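Local coordinates for protein polymeric Immunoglobulin Receptor (Oncorhynchus mykiss, PDB 5F1S) that probably binds polymeric immunoglobulins in mucosal immunity, its ectodomain corresponding to the secretory component, at residues R1-L11 with V16-S28. Residues are numbered along the deposited sequence; the frame is centred on the assembly and turned at random.
Sequences RVTTVGDLAVL and VMIPCHYGPQYAS
The carbonyl oxygen of P19 takes the hydroxyl of T4, OG1 to O 2.8 Å, with the donor 41° above the carbonyl plane, while the CA-H of T4 also leans on the same oxygen. A chi1 of -172°, which sets OG1 opposite the backbone nitrogen of T4, delivers the hydroxyl to that oxygen and leaves it 3.4 Å from CG2 of I18. A valine in place of T4 would probably leave the P19 carbonyl without its hydroxyl donor and this part of the chain less firmly held against 16-22. Before T4, the antiparallel pair T3 and H21 exchanges two backbone hydrogen bonds, T3 N to H21 O and H21 N to T3 O, and G23 N is hydrogen-bonded to R1 O at 3.0 Å. A water joins the R1 amino terminus to OE1 of Q25, and R1 N also lies at the edge of the Y26 ring. Beyond T4 the contact turns apolar: V5 CG1 lies 3.7 Å from both CG and CD of P19, crossing that side chain nearly at right angles, and L8 CD1 meets V16 CG1 tip to tip at 4.0 Å. This is the split first strand of a V-set domain: 2-3 borders 16-22, whereas 8-11 crosses to the opposite sheet and runs parallel to 103-111. Between the sheets, V2 and T4 touch C90 of strand 86-92, which is disulfide-bonded to C20, and I18 packs on I108.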
ATOM      1  N   ARG A   1       1.923 -13.466  25.350  1.00 46.73           N
ATOM      2  CA  ARG A   1       2.004 -12.189  24.562  1.00 41.95           C
ATOM      3  C   ARG A   1       2.070 -12.490  23.058  1.00 37.71           C
ATOM      4  O   ARG A   1       2.937 -13.246  22.624  1.00 37.22           O
ATOM      5  CB  ARG A   1       3.236 -11.405  24.960  1.00 45.85           C
ATOM      6  CG  ARG A   1       3.286 -10.002  24.375  1.00 51.77           C
ATOM      7  CD  ARG A   1       4.484  -9.226  24.931  1.00 67.29           C
ATOM      8  NE  ARG A   1       4.590  -7.878  24.369  1.00 72.93           N
ATOM      9  CZ  ARG A   1       3.840  -6.841  24.735  1.00 80.93           C
ATOM     10  NH1 ARG A   1       2.904  -6.969  25.673  1.00 90.88           N
ATOM     11  NH2 ARG A   1       4.028  -5.665  24.149  1.00 79.59           N
ATOM     12  N   VAL A   2       1.148 -11.924  22.307  1.00 34.47           N
ATOM     13  CA  VAL A   2       1.137 -11.972  20.845  1.00 30.92           C
ATOM     14  C   VAL A   2       0.915 -10.548  20.373  1.00 31.97           C
ATOM     15  O   VAL A   2       0.080  -9.848  20.941  1.00 32.63           O
ATOM     16  CB  VAL A   2       0.029 -12.885  20.302  1.00 31.16           C
ATOM     17  CG1 VAL A   2      -0.055 -12.767  18.767  1.00 33.36           C
ATOM     18  CG2 VAL A   2       0.272 -14.319  20.800  1.00 32.67           C
ATOM     19  N   THR A   3       1.700 -10.102  19.407  1.00 30.93           N
ATOM     20  CA  THR A   3       1.616  -8.719  18.948  1.00 32.96           C
ATOM     21  C   THR A   3       1.736  -8.680  17.432  1.00 33.91           C
ATOM     22  O   THR A   3       2.335  -9.554  16.800  1.00 29.96           O
ATOM     23  CB  THR A   3       2.710  -7.836  19.547  1.00 37.34           C
ATOM     24  OG1 THR A   3       3.991  -8.316  19.161  1.00 36.32           O
ATOM     25  CG2 THR A   3       2.692  -7.880  21.054  1.00 44.50           C
ATOM     26  N   THR A   4       1.246  -7.590  16.864  1.00 31.59           N
ATOM     27  CA  THR A   4       1.322  -7.427  15.436  1.00 31.09           C
ATOM     28  C   THR A   4       1.407  -5.935  15.132  1.00 31.96           C
ATOM     29  O   THR A   4       1.594  -5.106  16.030  1.00 34.98           O
ATOM     30  CB  THR A   4       0.138  -8.113  14.743  1.00 33.89           C
ATOM     31  OG1 THR A   4       0.325  -8.110  13.341  1.00 31.88           O
ATOM     32  CG2 THR A   4      -1.200  -7.406  15.020  1.00 32.21           C
ATOM     33  N   VAL A   5       1.367  -5.614  13.860  1.00 31.82           N
ATOM     34  CA  VAL A   5       1.556  -4.244  13.400  1.00 33.56           C
ATOM     35  C   VAL A   5       0.292  -3.423  13.616  1.00 32.24           C
ATOM     36  O   VAL A   5      -0.782  -3.963  13.886  1.00 30.88           O
ATOM     37  CB  VAL A   5       1.943  -4.213  11.917  1.00 33.67           C
ATOM     38  CG1 VAL A   5       3.292  -4.942  11.699  1.00 36.35           C
ATOM     39  CG2 VAL A   5       0.861  -4.882  11.058  1.00 32.15           C
ATOM     40  N   GLY A   6       0.400  -2.105  13.394  1.00 36.78           N
ATOM     41  CA  GLY A   6      -0.750  -1.246  13.555  1.00 35.09           C
ATOM     42  C   GLY A   6      -1.671  -1.295  12.356  1.00 35.76           C
ATOM     43  O   GLY A   6      -1.388  -1.927  11.349  1.00 33.63           O
ATOM     44  N   ASP A   7      -2.803  -0.610  12.473  1.00 35.71           N
ATOM     45  CA  ASP A   7      -3.830  -0.712  11.439  1.00 34.12           C
ATOM     46  C   ASP A   7      -3.244  -0.306  10.091  1.00 34.83           C
ATOM     47  O   ASP A   7      -2.382   0.566  10.004  1.00 35.58           O
ATOM     48  CB  ASP A   7      -5.030   0.165  11.790  1.00 36.45           C
ATOM     49  CG  ASP A   7      -5.705  -0.263  13.064  1.00 39.57           C
ATOM     50  OD1 ASP A   7      -5.569  -1.442  13.476  1.00 38.22           O
ATOM     51  OD2 ASP A   7      -6.426   0.574  13.645  1.00 39.43           O
ATOM     52  N   LEU A   8      -3.688  -0.977   9.045  1.00 35.05           N
ATOM     53  CA  LEU A   8      -3.100  -0.860   7.710  1.00 36.46           C
ATOM     54  C   LEU A   8      -4.132  -0.300   6.770  1.00 34.01           C
ATOM     55  O   LEU A   8      -5.318  -0.607   6.893  1.00 34.77           O
ATOM     56  CB  LEU A   8      -2.667  -2.239   7.101  1.00 37.71           C
ATOM     57  CG  LEU A   8      -1.681  -3.154   7.804  1.00 37.85           C
ATOM     58  CD1 LEU A   8      -1.558  -4.464   7.061  1.00 44.95           C
ATOM     59  CD2 LEU A   8      -0.327  -2.467   7.852  1.00 43.77           C
ATOM     60  N   ALA A   9      -3.648   0.449   5.771  1.00 32.69           N
ATOM     61  CA  ALA A   9      -4.443   0.840   4.623  1.00 34.13           C
ATOM     62  C   ALA A   9      -3.702   0.404   3.369  1.00 34.42           C
ATOM     63  O   ALA A   9      -2.501   0.625   3.236  1.00 36.30           O
ATOM     64  CB  ALA A   9      -4.703   2.355   4.609  1.00 36.70           C
ATOM     65  N   VAL A  10      -4.394  -0.263   2.476  1.00 32.71           N
ATOM     66  CA  VAL A  10      -3.747  -0.811   1.307  1.00 30.63           C
ATOM     67  C   VAL A  10      -4.659  -0.596   0.110  1.00 32.37           C
ATOM     68  O   VAL A  10      -5.875  -0.778   0.219  1.00 32.55           O
ATOM     69  CB  VAL A  10      -3.453  -2.305   1.529  1.00 36.77           C
ATOM     70  CG1 VAL A  10      -4.740  -3.062   1.787  1.00 35.67           C
ATOM     71  CG2 VAL A  10      -2.761  -2.888   0.345  1.00 41.17           C
ATOM     72  N   LEU A  11      -4.074  -0.279  -1.034  1.00 30.94           N
ATOM     73  CA  LEU A  11      -4.873  -0.135  -2.259  1.00 30.74           C
ATOM     74  C   LEU A  11      -5.396  -1.481  -2.769  1.00 31.78           C
ATOM     75  O   LEU A  11      -4.685  -2.492  -2.773  1.00 30.24           O
ATOM     76  CB  LEU A  11      -4.030   0.498  -3.358  1.00 29.38           C
ATOM     77  CG  LEU A  11      -3.575   1.930  -3.144  1.00 32.97           C
ATOM     78  CD1 LEU A  11      -2.528   2.345  -4.148  1.00 34.30           C
ATOM     79  CD2 LEU A  11      -4.737   2.829  -3.234  1.00 33.20           C
ATOM     80  N   VAL A  16      -0.667  -7.881   1.451  1.00 31.59           N
ATOM     81  CA  VAL A  16      -0.044  -7.515   2.714  1.00 31.66           C
ATOM     82  C   VAL A  16       0.686  -8.717   3.298  1.00 32.63           C
ATOM     83  O   VAL A  16       0.303  -9.865   3.088  1.00 30.17           O
ATOM     84  CB  VAL A  16      -1.041  -6.962   3.757  1.00 34.61           C
ATOM     85  CG1 VAL A  16      -1.655  -5.635   3.270  1.00 37.27           C
ATOM     86  CG2 VAL A  16      -2.118  -7.968   4.089  1.00 31.78           C
ATOM     87  N   MET A  17       1.737  -8.416   4.042  1.00 29.27           N
ATOM     88  CA  MET A  17       2.545  -9.404   4.747  1.00 29.61           C
ATOM     89  C   MET A  17       2.556  -8.965   6.200  1.00 31.65           C
ATOM     90  O   MET A  17       3.108  -7.904   6.502  1.00 32.76           O
ATOM     91  CB  MET A  17       3.974  -9.479   4.189  1.00 31.12           C
ATOM     92  CG  MET A  17       4.828 -10.462   4.932  1.00 31.57           C
ATOM     93  SD  MET A  17       6.579 -10.401   4.274  1.00 42.69           S
ATOM     94  CE  MET A  17       7.118  -8.898   4.881  1.00 40.79           C
ATOM     95  N   ILE A  18       1.936  -9.751   7.076  1.00 28.71           N
ATOM     96  CA  ILE A  18       1.639  -9.353   8.446  1.00 27.62           C
ATOM     97  C   ILE A  18       2.437 -10.256   9.381  1.00 26.29           C
ATOM     98  O   ILE A  18       2.174 -11.464   9.417  1.00 28.10           O
ATOM     99  CB  ILE A  18       0.137  -9.460   8.750  1.00 28.87           C
ATOM    100  CG1 ILE A  18      -0.585  -8.473   7.827  1.00 35.90           C
ATOM    101  CG2 ILE A  18      -0.134  -9.179  10.190  1.00 31.07           C
ATOM    102  CD1 ILE A  18      -2.044  -8.752   7.716  1.00 52.59           C
ATOM    103  N   PRO A  19       3.341  -9.705  10.193  1.00 29.14           N
ATOM    104  CA  PRO A  19       3.986 -10.503  11.258  1.00 27.38           C
ATOM    105  C   PRO A  19       3.122 -10.587  12.502  1.00 32.34           C
ATOM    106  O   PRO A  19       2.735  -9.556  13.080  1.00 32.15           O
ATOM    107  CB  PRO A  19       5.274  -9.722  11.546  1.00 28.27           C
ATOM    108  CG  PRO A  19       4.837  -8.247  11.337  1.00 32.37           C
ATOM    109  CD  PRO A  19       3.855  -8.311  10.178  1.00 30.23           C
ATOM    110  N   CYS A  20       2.983 -11.806  13.012  1.00 28.86           N
ATOM    111  CA  CYS A  20       2.361 -12.083  14.292  1.00 28.69           C
ATOM    112  C   CYS A  20       3.458 -12.622  15.188  1.00 30.29           C
ATOM    113  O   CYS A  20       3.782 -13.821  15.115  1.00 28.74           O
ATOM    114  CB  CYS A  20       1.236 -13.106  14.148  1.00 30.15           C
ATOM    115  SG  CYS A  20      -0.199 -12.578  13.125  1.00 32.62           S
ATOM    116  N   HIS A  21       4.012 -11.755  16.027  1.00 28.83           N
ATOM    117  CA  HIS A  21       5.104 -12.128  16.913  1.00 30.56           C
ATOM    118  C   HIS A  21       4.526 -12.711  18.202  1.00 30.66           C
ATOM    119  O   HIS A  21       3.468 -12.304  18.677  1.00 30.17           O
ATOM    120  CB  HIS A  21       6.030 -10.948  17.235  1.00 31.42           C
ATOM    121  CG  HIS A  21       6.959 -10.578  16.106  1.00 34.17           C
ATOM    122  ND1 HIS A  21       8.228 -11.111  15.956  1.00 39.41           N
ATOM    123  CD2 HIS A  21       6.779  -9.745  15.067  1.00 31.47           C
ATOM    124  CE1 HIS A  21       8.789 -10.601  14.872  1.00 33.02           C
ATOM    125  NE2 HIS A  21       7.935  -9.754  14.332  1.00 36.14           N
ATOM    126  N   TYR A  22       5.224 -13.691  18.761  1.00 32.23           N
ATOM    127  CA  TYR A  22       4.690 -14.343  19.946  1.00 29.31           C
ATOM    128  C   TYR A  22       5.806 -14.711  20.907  1.00 32.79           C
ATOM    129  O   TYR A  22       6.974 -14.825  20.540  1.00 32.23           O
ATOM    130  CB  TYR A  22       3.899 -15.588  19.601  1.00 30.44           C
ATOM    131  CG  TYR A  22       4.605 -16.575  18.731  1.00 31.05           C
ATOM    132  CD1 TYR A  22       5.392 -17.575  19.283  1.00 31.49           C
ATOM    133  CD2 TYR A  22       4.486 -16.532  17.347  1.00 31.16           C
ATOM    134  CE1 TYR A  22       6.016 -18.539  18.474  1.00 33.92           C
ATOM    135  CE2 TYR A  22       5.143 -17.486  16.515  1.00 30.55           C
ATOM    136  CZ  TYR A  22       5.888 -18.494  17.119  1.00 33.81           C
ATOM    137  OH  TYR A  22       6.477 -19.484  16.358  1.00 31.74           O
ATOM    138  N   GLY A  23       5.417 -14.898  22.154  1.00 38.12           N
ATOM    139  CA  GLY A  23       6.378 -15.192  23.183  1.00 39.33           C
ATOM    140  C   GLY A  23       6.925 -16.598  23.026  1.00 38.13           C
ATOM    141  O   GLY A  23       6.295 -17.473  22.422  1.00 36.62           O
ATOM    142  N   PRO A  24       8.108 -16.848  23.585  1.00 41.40           N
ATOM    143  CA  PRO A  24       8.778 -18.130  23.340  1.00 39.43           C
ATOM    144  C   PRO A  24       8.006 -19.339  23.848  1.00 39.17           C
ATOM    145  O   PRO A  24       8.297 -20.453  23.408  1.00 41.59           O
ATOM    146  CB  PRO A  24      10.126 -17.966  24.078  1.00 43.55           C
ATOM    147  CG  PRO A  24       9.861 -17.007  25.085  1.00 44.16           C
ATOM    148  CD  PRO A  24       8.885 -16.015  24.507  1.00 44.25           C
ATOM    149  N   GLN A  25       7.002 -19.159  24.702  1.00 39.13           N
ATOM    150  CA  GLN A  25       6.180 -20.283  25.140  1.00 37.17           C
ATOM    151  C   GLN A  25       5.386 -20.910  24.011  1.00 39.67           C
ATOM    152  O   GLN A  25       4.944 -22.056  24.125  1.00 38.27           O
ATOM    153  CB  GLN A  25       5.192 -19.823  26.189  1.00 42.15           C
ATOM    154  CG  GLN A  25       5.843 -19.255  27.398  1.00 46.54           C
ATOM    155  CD  GLN A  25       5.879 -17.725  27.392  1.00 51.18           C
ATOM    156  OE1 GLN A  25       5.847 -17.064  26.335  1.00 42.68           O
ATOM    157  NE2 GLN A  25       5.930 -17.155  28.595  1.00 59.43           N
ATOM    158  N   TYR A  26       5.125 -20.171  22.941  1.00 35.34           N
ATOM    159  CA  TYR A  26       4.113 -20.612  22.006  1.00 35.02           C
ATOM    160  C   TYR A  26       4.686 -21.213  20.735  1.00 33.65           C
ATOM    161  O   TYR A  26       3.919 -21.486  19.806  1.00 35.11           O
ATOM    162  CB  TYR A  26       3.167 -19.446  21.716  1.00 35.68           C
ATOM    163  CG  TYR A  26       2.512 -18.988  23.029  1.00 35.63           C
ATOM    164  CD1 TYR A  26       1.708 -19.853  23.744  1.00 38.44           C
ATOM    165  CD2 TYR A  26       2.739 -17.731  23.555  1.00 36.86           C
ATOM    166  CE1 TYR A  26       1.132 -19.470  24.936  1.00 39.38           C
ATOM    167  CE2 TYR A  26       2.166 -17.336  24.771  1.00 37.68           C
ATOM    168  CZ  TYR A  26       1.359 -18.234  25.451  1.00 39.42           C
ATOM    169  OH  TYR A  26       0.755 -17.921  26.651  1.00 41.88           O
ATOM    170  N   ALA A  27       5.982 -21.533  20.720  1.00 34.90           N
ATOM    171  CA  ALA A  27       6.613 -22.079  19.522  1.00 38.03           C
ATOM    172  C   ALA A  27       5.920 -23.330  19.018  1.00 40.80           C
ATOM    173  O   ALA A  27       5.745 -23.501  17.812  1.00 38.81           O
ATOM    174  CB  ALA A  27       8.075 -22.382  19.811  1.00 40.62           C
ATOM    175  N   SER A  28       5.520 -24.236  19.913  1.00 40.82           N
ATOM    176  CA  SER A  28       5.051 -25.548  19.469  1.00 40.51           C
ATOM    177  C   SER A  28       3.559 -25.613  19.132  1.00 39.85           C
ATOM    178  O   SER A  28       3.078 -26.682  18.713  1.00 38.29           O
ATOM    179  CB  SER A  28       5.374 -26.593  20.552  1.00 45.62           C
ATOM    180  OG  SER A  28       4.483 -26.386  21.643  1.00 45.37           O
TER
HETATM  181  O   HOH W   1       4.441 -14.703  26.172  1.00 45.88           O